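Local coordinates for protein HcgC (Methanococcus maripaludis S2, PDB 5O4J) that probably transfers a methyl group from S-adenosylmethionine to a carbon of a pyridinol precursor in building the iron-guanylylpyridinol cofactor of [Fe]-hydrogenase, at residues Leu108-Thr113 with Val130-Asp135; Lys34-Gly39 with Gly157-Val162; Val118-Ile123 with Asp151-Val156. All blocks are in the same frame, centred on the assembly; numbering follows the deposited sequence.

Contact 1 of 3, residues Leu108-Thr113 with Val130-Asp135. With SAH (S-adenosyl-L-homocysteine), chain E; PJL ((3~{E})-3-[(~{E})-3-oxidanylprop-2-enoyl]iminopropanoic acid), chain H.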
loop_
_atom_site.group_PDB
_atom_site.type_symbol
_atom_site.label_atom_id
_atom_site.label_comp_id
_atom_site.label_asym_id
_atom_site.label_seq_id
_atom_site.Cartn_x
_atom_site.Cartn_y
_atom_site.Cartn_z
ATOM N N LEU A 108 -38.572 10.937 17.414
ATOM C CA LEU A 108 -37.399 10.438 16.706
ATOM C C LEU A 108 -36.183 11.210 17.195
ATOM O O LEU A 108 -36.163 12.441 17.132
ATOM C CB LEU A 108 -37.552 10.586 15.191
ATOM C CG LEU A 108 -36.312 10.309 14.332
ATOM C CD1 LEU A 108 -35.818 8.874 14.490
ATOM C CD2 LEU A 108 -36.592 10.632 12.870
ATOM N N VAL A 109 -35.178 10.495 17.680
ATOM C CA VAL A 109 -33.923 11.097 18.119
ATOM C C VAL A 109 -32.798 10.445 17.329
ATOM O O VAL A 109 -32.741 9.217 17.219
ATOM C CB VAL A 109 -33.706 10.934 19.637
ATOM C CG1 VAL A 109 -32.344 11.478 20.065
ATOM C CG2 VAL A 109 -34.817 11.634 20.419
ATOM N N ILE A 110 -31.918 11.263 16.766
ATOM C CA ILE A 110 -30.756 10.775 16.038
ATOM C C ILE A 110 -29.545 11.487 16.615
ATOM O O ILE A 110 -29.479 12.721 16.583
ATOM C CB ILE A 110 -30.858 11.022 14.522
ATOM C CG1 ILE A 110 -32.138 10.366 13.980
ATOM C CG2 ILE A 110 -29.621 10.483 13.815
ATOM C CD1 ILE A 110 -32.358 10.552 12.492
ATOM N N ASP A 111 -28.591 10.715 17.130
ATOM C CA ASP A 111 -27.333 11.258 17.634
ATOM C C ASP A 111 -26.248 11.006 16.600
ATOM O O ASP A 111 -25.841 9.862 16.385
ATOM C CB ASP A 111 -26.928 10.632 18.961
ATOM C CG ASP A 111 -25.484 10.943 19.314
ATOM O OD1 ASP A 111 -25.032 12.075 19.024
ATOM O OD2 ASP A 111 -24.786 10.052 19.839
ATOM N N LEU A 112 -25.765 12.079 15.981
ATOM C CA LEU A 112 -24.700 12.018 14.994
ATOM C C LEU A 112 -23.384 12.571 15.525
ATOM O O LEU A 112 -22.457 12.801 14.734
ATOM C CB LEU A 112 -25.115 12.799 13.742
ATOM C CG LEU A 112 -26.430 12.360 13.098
ATOM C CD1 LEU A 112 -26.820 13.292 11.963
ATOM C CD2 LEU A 112 -26.315 10.939 12.589
ATOM N N THR A 113 -23.268 12.785 16.840
ATOM C CA THR A 113 -22.124 13.533 17.353
ATOM C C THR A 113 -20.864 12.682 17.437
ATOM O O THR A 113 -19.758 13.224 17.380
ATOM C CB THR A 113 -22.433 14.148 18.722
ATOM O OG1 THR A 113 -22.733 13.127 19.683
ATOM C CG2 THR A 113 -23.597 15.113 18.619
ATOM N N VAL A 130 -38.241 6.010 18.161
ATOM C CA VAL A 130 -37.051 5.507 17.485
ATOM C C VAL A 130 -35.848 6.324 17.936
ATOM O O VAL A 130 -35.917 7.556 18.007
ATOM C CB VAL A 130 -37.208 5.567 15.955
ATOM C CG1 VAL A 130 -35.916 5.172 15.245
ATOM C CG2 VAL A 130 -38.357 4.662 15.526
ATOM N N LEU A 131 -34.765 5.630 18.267
ATOM C CA LEU A 131 -33.474 6.233 18.559
ATOM C C LEU A 131 -32.451 5.653 17.595
ATOM O O LEU A 131 -32.345 4.431 17.472
ATOM C CB LEU A 131 -33.050 5.952 20.002
ATOM C CG LEU A 131 -31.608 6.328 20.358
ATOM C CD1 LEU A 131 -31.438 7.831 20.314
ATOM C CD2 LEU A 131 -31.232 5.778 21.725
ATOM N N ILE A 132 -31.707 6.523 16.911
ATOM C CA ILE A 132 -30.577 6.123 16.078
ATOM C C ILE A 132 -29.341 6.835 16.598
ATOM O O ILE A 132 -29.362 8.056 16.769
ATOM C CB ILE A 132 -30.796 6.477 14.598
ATOM C CG1 ILE A 132 -32.033 5.759 14.062
ATOM C CG2 ILE A 132 -29.558 6.127 13.775
ATOM C CD1 ILE A 132 -32.472 6.237 12.706
ATOM N N VAL A 133 -28.272 6.078 16.839
ATOM C CA VAL A 133 -26.981 6.619 17.248
ATOM C C VAL A 133 -25.967 6.259 16.174
ATOM O O VAL A 133 -25.864 5.092 15.781
ATOM C CB VAL A 133 -26.532 6.075 18.617
ATOM C CG1 VAL A 133 -25.125 6.584 18.996
ATOM C CG2 VAL A 133 -27.530 6.445 19.693
ATOM N N GLU A 134 -25.232 7.254 15.679
ATOM C CA GLU A 134 -24.192 6.966 14.713
ATOM C C GLU A 134 -22.970 6.422 15.435
ATOM O O GLU A 134 -22.486 7.027 16.395
ATOM C CB GLU A 134 -23.820 8.205 13.897
ATOM C CG GLU A 134 -22.793 7.875 12.819
ATOM C CD GLU A 134 -22.553 9.002 11.845
ATOM O OE1 GLU A 134 -22.927 10.151 12.153
ATOM O OE2 GLU A 134 -21.987 8.718 10.771
ATOM N N ASP A 135 -22.507 5.250 14.999
ATOM C CA ASP A 135 -21.282 4.649 15.522
ATOM C C ASP A 135 -20.089 5.278 14.802
ATOM O O ASP A 135 -19.927 5.082 13.588
ATOM C CB ASP A 135 -21.329 3.134 15.318
ATOM C CG ASP A 135 -20.073 2.421 15.789
ATOM O OD1 ASP A 135 -19.167 3.062 16.359
ATOM O OD2 ASP A 135 -20.006 1.185 15.580
HETATM N N SAH E . -20.321 11.730 12.593
HETATM C CA SAH E . -20.393 13.057 11.910
HETATM C CB SAH E . -19.349 13.997 12.510
HETATM C CG SAH E . -19.803 14.553 13.857
HETATM S SD SAH E . -18.665 15.756 14.497
HETATM C C SAH E . -20.141 12.941 10.434
HETATM O O SAH E . -20.146 13.986 9.739
HETATM O OXT SAH E . -19.923 11.812 9.974
HETATM C "C5'" SAH E . -19.490 16.270 15.975
HETATM C "C4'" SAH E . -20.617 17.266 15.721
HETATM O "O4'" SAH E . -21.504 17.242 16.846
HETATM C "C3'" SAH E . -20.097 18.687 15.637
HETATM O "O3'" SAH E . -20.946 19.503 14.813
HETATM C "C2'" SAH E . -20.135 19.111 17.085
HETATM O "O2'" SAH E . -20.139 20.528 17.289
HETATM C "C1'" SAH E . -21.426 18.483 17.555
HETATM N N9 SAH E . -21.452 18.159 18.989
HETATM C C8 SAH E . -20.435 17.661 19.728
HETATM N N7 SAH E . -20.854 17.459 21.003
HETATM C C5 SAH E . -22.153 17.813 21.060
HETATM C C6 SAH E . -23.202 17.840 22.096
HETATM N N6 SAH E . -22.922 17.437 23.356
HETATM N N1 SAH E . -24.424 18.282 21.740
HETATM C C2 SAH E . -24.715 18.677 20.491
HETATM N N3 SAH E . -23.813 18.685 19.496
HETATM C C4 SAH E . -22.544 18.269 19.730
HETATM O O14 PJL H . -15.272 13.948 11.468
HETATM C C12 PJL H . -14.539 12.918 11.352
HETATM O O13 PJL H . -14.465 12.223 10.320
HETATM C C10 PJL H . -13.663 12.419 12.480
HETATM C C4 PJL H . -14.278 12.607 13.841
HETATM N N5 PJL H . -14.179 13.696 14.467
HETATM C C6 PJL H . -14.698 13.899 15.694
HETATM O O8 PJL H . -14.192 14.701 16.466
HETATM C C7 PJL H . -15.891 13.155 16.166
HETATM C C2 PJL H . -16.483 12.236 15.408
HETATM O O1 PJL H . -17.533 11.549 15.793
HETATM O O HOH W 1 -22.828 9.206 18.074
#
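Glu134 crosses Leu112 and carries the contact on to the bound S-adenosyl-L-homocysteine. Its backbone N donates to Asp111 O at 2.8 Å, one of four backbone bonds between the two parallel segments, from Val109 N to Val130 O at 3.0 Å onward. From there CB packs against Asp111 O at 3.6 Å and beside Leu112 CD2. CG lies anti to the backbone N (chi1 -176°) and the chain runs on extended, which carries the carboxylate past Leu112. CD comes within 3.6 Å of the ligand N. Glu134 OE1 rests 3.5 Å from Leu112 CD2. The same Glu134 OE1 accepts a weak bond from SAH N at 3.1 Å; OE2 pairs with Lys29. Leu112 O accepts a second weak bond from the same amino N. On the face shared with Val133, Asp111 forms an Asx turn: OD1 takes Thr113 N from above the carboxylate plane and Thr113 OG1, 2.6 Å away, on its syn lone pair. A water bridges Asp111 OD2 and Glu134 O. The two strands belong to a beta-alpha-beta unit of a Rossmann-like sheet, between strands 42-48 and 159-167, with Ile132 packed against Ile33 and Phe36 of helix 18-37.

Contact 2 of 3, residues Lys34-Gly39 with Gly157-Val162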
loop_
_atom_site.group_PDB
_atom_site.type_symbol
_atom_site.label_atom_id
_atom_site.label_comp_id
_atom_site.label_asym_id
_atom_site.label_seq_id
_atom_site.Cartn_x
_atom_site.Cartn_y
_atom_site.Cartn_z
ATOM N N LYS A 34 -33.238 6.445 6.162
ATOM C CA LYS A 34 -34.540 6.330 5.517
ATOM C C LYS A 34 -35.012 4.884 5.490
ATOM O O LYS A 34 -36.159 4.585 5.843
ATOM C CB LYS A 34 -34.469 6.883 4.095
ATOM C CG LYS A 34 -35.783 6.826 3.325
ATOM C CD LYS A 34 -35.590 7.285 1.886
ATOM C CE LYS A 34 -36.887 7.207 1.098
ATOM N NZ LYS A 34 -36.675 7.574 -0.332
ATOM N N TYR A 35 -34.133 3.976 5.052
ATOM C CA TYR A 35 -34.499 2.571 4.940
ATOM C C TYR A 35 -34.831 1.984 6.301
ATOM O O TYR A 35 -35.780 1.200 6.439
ATOM C CB TYR A 35 -33.354 1.804 4.279
ATOM C CG TYR A 35 -33.553 0.316 4.269
ATOM C CD1 TYR A 35 -34.483 -0.265 3.427
ATOM C CD2 TYR A 35 -32.812 -0.510 5.102
ATOM C CE1 TYR A 35 -34.677 -1.626 3.415
ATOM C CE2 TYR A 35 -33.001 -1.882 5.097
ATOM C CZ TYR A 35 -33.934 -2.433 4.248
ATOM O OH TYR A 35 -34.125 -3.797 4.234
ATOM N N PHE A 36 -34.047 2.347 7.318
ATOM C CA PHE A 36 -34.306 1.862 8.666
ATOM C C PHE A 36 -35.673 2.316 9.172
ATOM O O PHE A 36 -36.373 1.556 9.854
ATOM C CB PHE A 36 -33.197 2.349 9.589
ATOM C CG PHE A 36 -33.324 1.862 11.002
ATOM C CD1 PHE A 36 -33.079 0.539 11.317
ATOM C CD2 PHE A 36 -33.667 2.735 12.014
ATOM C CE1 PHE A 36 -33.183 0.089 12.636
ATOM C CE2 PHE A 36 -33.765 2.292 13.326
ATOM C CZ PHE A 36 -33.527 0.965 13.630
ATOM N N LEU A 37 -36.077 3.546 8.835
ATOM C CA LEU A 37 -37.316 4.113 9.362
ATOM C C LEU A 37 -38.567 3.559 8.685
ATOM O O LEU A 37 -39.671 3.765 9.200
ATOM C CB LEU A 37 -37.278 5.640 9.256
ATOM C CG LEU A 37 -36.247 6.326 10.160
ATOM C CD1 LEU A 37 -36.275 7.828 9.982
ATOM C CD2 LEU A 37 -36.477 5.972 11.625
ATOM N N GLU A 38 -38.432 2.891 7.550
ATOM C CA GLU A 38 -39.539 2.138 6.952
ATOM C C GLU A 38 -40.780 3.000 6.730
ATOM O O GLU A 38 -41.918 2.528 6.834
ATOM C CB GLU A 38 -39.875 0.931 7.824
ATOM C CG GLU A 38 -38.716 -0.042 7.949
ATOM C CD GLU A 38 -38.989 -1.172 8.928
ATOM O OE1 GLU A 38 -38.181 -2.121 8.969
ATOM O OE2 GLU A 38 -39.982 -1.092 9.684
ATOM N N GLY A 39 -40.563 4.263 6.368
ATOM C CA GLY A 39 -41.664 5.150 6.046
ATOM C C GLY A 39 -42.470 5.628 7.228
ATOM O O GLY A 39 -43.515 6.254 7.032
ATOM N N GLY A 157 -35.856 4.673 23.664
ATOM C CA GLY A 157 -36.458 4.360 22.382
ATOM C C GLY A 157 -37.029 2.957 22.282
ATOM O O GLY A 157 -36.398 1.986 22.712
ATOM N N ALA A 158 -38.223 2.838 21.702
ATOM C CA ALA A 158 -38.834 1.525 21.509
ATOM C C ALA A 158 -38.095 0.728 20.440
ATOM O O ALA A 158 -37.993 -0.502 20.522
ATOM C CB ALA A 158 -40.303 1.687 21.125
ATOM N N LYS A 159 -37.597 1.418 19.424
ATOM C CA LYS A 159 -36.812 0.838 18.347
ATOM C C LYS A 159 -35.481 1.572 18.325
ATOM O O LYS A 159 -35.460 2.803 18.402
ATOM C CB LYS A 159 -37.548 0.986 17.017
ATOM C CG LYS A 159 -36.881 0.383 15.795
ATOM C CD LYS A 159 -37.547 0.978 14.560
ATOM C CE LYS A 159 -37.378 0.149 13.321
ATOM N NZ LYS A 159 -38.083 0.835 12.202
ATOM N N LYS A 160 -34.381 0.822 18.285
ATOM C CA LYS A 160 -33.040 1.388 18.396
ATOM C C LYS A 160 -32.198 0.934 17.217
ATOM O O LYS A 160 -32.287 -0.224 16.798
ATOM C CB LYS A 160 -32.382 0.942 19.700
ATOM C CG LYS A 160 -33.123 1.393 20.939
ATOM C CD LYS A 160 -32.454 0.870 22.195
ATOM C CE LYS A 160 -33.321 1.111 23.411
ATOM N NZ LYS A 160 -32.617 0.733 24.659
ATOM N N GLY A 161 -31.380 1.836 16.685
ATOM C CA GLY A 161 -30.513 1.502 15.572
ATOM C C GLY A 161 -29.175 2.201 15.693
ATOM O O GLY A 161 -29.065 3.279 16.279
ATOM N N VAL A 162 -28.153 1.568 15.121
ATOM C CA VAL A 162 -26.797 2.105 15.104
ATOM C C VAL A 162 -26.400 2.310 13.651
ATOM O O VAL A 162 -26.361 1.350 12.875
ATOM C CB VAL A 162 -25.803 1.176 15.820
ATOM C CG1 VAL A 162 -24.389 1.738 15.740
ATOM C CG2 VAL A 162 -26.207 0.982 17.265
HETATM O O HOH W 2 -39.427 3.379 11.956
#
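Lys159 reaches from its strand across the ring of Phe36 to the C-terminal end of helix 18-37. Polar contacts gather at its tip. NZ donates to Phe36 O at 3.0 Å, meeting the carbonyl from 19° out of its plane, and a water that accepts from NZ in turn donates to Leu37 O, so one ammonium group serves two carbonyls at the helix end, one directly and one through the water. This is where the helix dipole would be expected to favour a positive charge. Glu38, which leaves the helix with positive phi, adds a long salt bridge, OE2 to NZ at 3.7 Å.

The aromatic contacts lie along the same side chain. With CG anti to the backbone N and every later torsion extended, the lysine passes over one face of the Phe36 ring. CE makes a CH-pi contact, offset toward the rim, and NZ stands 4.7 Å from the ring centroid, only 9° off the normal, in a cation-pi arrangement. The layout is that of a Rossmann-like fold, a helix lying on one face of the central sheet; Phe36 also touches Val130 and Ile132 of the adjoining strand and Val257 of strand 253-259.

Close van der Waals packing against the strand backbone is found at the ring's far end. With no side chain at Gly161, Phe36 CZ sits directly against the backbone, coming obliquely to Gly161 CA at 3.6 Å and equally near Lys160 O.

Contact 3 of 3, residues Val118-Ile123 with Asp151-Val156. With SAH (S-adenosyl-L-homocysteine), chain E.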
loop_
_atom_site.group_PDB
_atom_site.type_symbol
_atom_site.label_atom_id
_atom_site.label_comp_id
_atom_site.label_asym_id
_atom_site.label_seq_id
_atom_site.Cartn_x
_atom_site.Cartn_y
_atom_site.Cartn_z
ATOM N N VAL A 118 -22.618 13.773 22.512
ATOM C CA VAL A 118 -23.671 13.865 23.514
ATOM C C VAL A 118 -23.501 12.784 24.574
ATOM O O VAL A 118 -23.016 11.676 24.307
ATOM C CB VAL A 118 -25.074 13.756 22.891
ATOM C CG1 VAL A 118 -25.309 14.868 21.898
ATOM C CG2 VAL A 118 -25.273 12.392 22.260
ATOM N N SER A 119 -23.933 13.094 25.755
ATOM C CA SER A 119 -23.826 12.187 26.882
ATOM C C SER A 119 -25.024 11.242 26.919
ATOM O O SER A 119 -26.133 11.627 26.550
ATOM C CB SER A 119 -23.772 12.971 28.189
ATOM O OG SER A 119 -25.012 13.609 28.432
ATOM N N PRO A 120 -24.833 9.997 27.355
ATOM C CA PRO A 120 -26.001 9.135 27.597
ATOM C C PRO A 120 -27.008 9.774 28.538
ATOM O O PRO A 120 -28.215 9.523 28.431
ATOM C CB PRO A 120 -25.374 7.869 28.201
ATOM C CG PRO A 120 -23.963 7.870 27.671
ATOM C CD PRO A 120 -23.565 9.308 27.653
ATOM N N ASP A 121 -26.532 10.608 29.465
ATOM C CA ASP A 121 -27.425 11.301 30.389
ATOM C C ASP A 121 -28.423 12.180 29.636
ATOM O O ASP A 121 -29.616 12.194 29.958
ATOM C CB ASP A 121 -26.591 12.132 31.370
ATOM C CG ASP A 121 -27.410 12.689 32.520
ATOM O OD1 ASP A 121 -28.566 13.107 32.304
ATOM O OD2 ASP A 121 -26.887 12.709 33.653
ATOM N N LEU A 122 -27.948 12.949 28.645
ATOM C CA LEU A 122 -28.855 13.804 27.883
ATOM C C LEU A 122 -29.821 12.980 27.035
ATOM O O LEU A 122 -31.016 13.292 26.959
ATOM C CB LEU A 122 -28.058 14.769 27.006
ATOM C CG LEU A 122 -28.881 15.668 26.076
ATOM C CD1 LEU A 122 -29.847 16.540 26.864
ATOM C CD2 LEU A 122 -27.955 16.536 25.230
ATOM N N ILE A 123 -29.324 11.928 26.392
ATOM C CA ILE A 123 -30.193 11.067 25.598
ATOM C C ILE A 123 -31.281 10.457 26.474
ATOM O O ILE A 123 -32.439 10.340 26.058
ATOM C CB ILE A 123 -29.355 9.990 24.889
ATOM C CG1 ILE A 123 -28.406 10.663 23.894
ATOM C CG2 ILE A 123 -30.271 8.949 24.219
ATOM C CD1 ILE A 123 -27.486 9.721 23.172
ATOM N N ASP A 151 -22.561 2.292 22.589
ATOM C CA ASP A 151 -23.522 1.373 23.190
ATOM C C ASP A 151 -24.202 1.985 24.405
ATOM O O ASP A 151 -25.381 1.709 24.661
ATOM C CB ASP A 151 -22.825 0.071 23.579
ATOM C CG ASP A 151 -22.335 -0.713 22.374
ATOM O OD1 ASP A 151 -23.175 -1.198 21.591
ATOM O OD2 ASP A 151 -21.103 -0.834 22.206
ATOM N N LYS A 152 -23.481 2.809 25.163
ATOM C CA LYS A 152 -24.065 3.442 26.338
ATOM C C LYS A 152 -25.081 4.515 25.977
ATOM O O LYS A 152 -25.888 4.900 26.829
ATOM C CB LYS A 152 -22.964 4.031 27.221
ATOM C CG LYS A 152 -22.136 2.970 27.926
ATOM C CD LYS A 152 -21.119 3.563 28.879
ATOM C CE LYS A 152 -20.408 2.464 29.658
ATOM N NZ LYS A 152 -19.411 2.999 30.623
ATOM N N ARG A 153 -25.051 5.021 24.743
ATOM C CA ARG A 153 -26.021 6.008 24.299
ATOM C C ARG A 153 -27.338 5.388 23.847
ATOM O O ARG A 153 -28.309 6.121 23.633
ATOM C CB ARG A 153 -25.417 6.831 23.154
ATOM C CG ARG A 153 -24.168 7.585 23.577
ATOM C CD ARG A 153 -23.651 8.484 22.468
ATOM N NE ARG A 153 -22.239 8.814 22.648
ATOM C CZ ARG A 153 -21.578 9.707 21.917
ATOM N NH1 ARG A 153 -22.203 10.379 20.953
ATOM N NH2 ARG A 153 -20.292 9.934 22.157
ATOM N N LEU A 154 -27.386 4.073 23.674
ATOM C CA LEU A 154 -28.593 3.393 23.201
ATOM C C LEU A 154 -29.482 3.015 24.383
ATOM O O LEU A 154 -29.774 1.847 24.635
ATOM C CB LEU A 154 -28.218 2.162 22.390
ATOM C CG LEU A 154 -27.535 2.422 21.059
ATOM C CD1 LEU A 154 -26.725 1.197 20.681
ATOM C CD2 LEU A 154 -28.579 2.761 20.001
ATOM N N CYS A 155 -29.930 4.035 25.106
ATOM C CA CYS A 155 -30.590 3.823 26.389
ATOM C C CYS A 155 -32.064 4.201 26.403
ATOM O O CYS A 155 -32.709 4.054 27.446
ATOM C CB CYS A 155 -29.850 4.594 27.489
ATOM S SG CYS A 155 -29.595 6.334 27.142
ATOM N N VAL A 156 -32.617 4.699 25.298
ATOM C CA VAL A 156 -34.033 5.036 25.210
ATOM C C VAL A 156 -34.536 4.630 23.832
ATOM O O VAL A 156 -33.760 4.286 22.939
ATOM C CB VAL A 156 -34.298 6.536 25.463
ATOM C CG1 VAL A 156 -33.886 6.907 26.886
ATOM C CG2 VAL A 156 -33.569 7.396 24.447
HETATM N N SAH E . -20.321 11.730 12.593
HETATM C CA SAH E . -20.393 13.057 11.910
HETATM C CB SAH E . -19.349 13.997 12.510
HETATM C CG SAH E . -19.803 14.553 13.857
HETATM S SD SAH E . -18.665 15.756 14.497
HETATM C C SAH E . -20.141 12.941 10.434
HETATM O O SAH E . -20.146 13.986 9.739
HETATM O OXT SAH E . -19.923 11.812 9.974
HETATM C "C5'" SAH E . -19.490 16.270 15.975
HETATM C "C4'" SAH E . -20.617 17.266 15.721
HETATM O "O4'" SAH E . -21.504 17.242 16.846
HETATM C "C3'" SAH E . -20.097 18.687 15.637
HETATM O "O3'" SAH E . -20.946 19.503 14.813
HETATM C "C2'" SAH E . -20.135 19.111 17.085
HETATM O "O2'" SAH E . -20.139 20.528 17.289
HETATM C "C1'" SAH E . -21.426 18.483 17.555
HETATM N N9 SAH E . -21.452 18.159 18.989
HETATM C C8 SAH E . -20.435 17.661 19.728
HETATM N N7 SAH E . -20.854 17.459 21.003
HETATM C C5 SAH E . -22.153 17.813 21.060
HETATM C C6 SAH E . -23.202 17.840 22.096
HETATM N N6 SAH E . -22.922 17.437 23.356
HETATM N N1 SAH E . -24.424 18.282 21.740
HETATM C C2 SAH E . -24.715 18.677 20.491
HETATM N N3 SAH E . -23.813 18.685 19.496
HETATM C C4 SAH E . -22.544 18.269 19.730
#
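The guanidinium of Arg153 has Val118 O over one face, 3.3 Å above the plane and over its centre. Although Arg153 NE is 3.4 Å from that oxygen, the angle is too poor for a hydrogen bond. The guanidinium nitrogens are instead engaged elsewhere: NE with Asn149, NH2 with Gly114 O, and NH1 in a salt bridge to Asp111. Val118 CG2 touches NH1 at 3.9 Å, while its CG1 approaches the adenine N1 of S-adenosyl-L-homocysteine at 3.5 Å. Replacing Arg153 with a leucine would probably leave Asp111 without its charged mate, Gly114 O without its donor and Val118 O without the guanidinium face that lies against it.

The short helix 120-123 is the crossover helix of a beta-alpha-beta unit, with Ser119 at its N-cap position. This helix rests on the loop before strand 159-167. Pro120 sets CB against Lys152 O at 3.3 Å, and its CG against the aliphatic part of Arg153. Farther along, Ile123 has CG1 anti to its carbonyl carbon (chi1 -64°), which lays CD1 against Arg153 CB at 3.6 Å. The other branch, CG2, meets Arg153 O and Val156 CG2, the latter at 3.7 Å, with Cys155 SG alongside.

In the fold
Contact 1 lies among the parallel strands of the mixed sheet, and the other two adjoin it. Contact 2 continues the sheet by one strand, Leu131 O lying 2.9 Å from Gly161 N in a probable hydrogen bond; the centres of contacts 1 and 2 are about 9 Å apart. Contact 3 joins contact 1 through Thr113 OG1 and Val118 N, a probable hydrogen bond of 2.9 Å, beside the Asp111-Arg153 salt bridge. Both touch S-adenosyl-L-homocysteine, contact 1 from its amino group to ribose and adenine, contact 3 at adenine N1; Thr113 O also accepts from O1 of the second ligand, PJL. Phe36 of contact 2 is about 11 Å from ligand-binding Lys29, side chain to side chain. Contacts 2 and 3 meet at Lys160 NZ and Leu154 O, 3.1 Å apart.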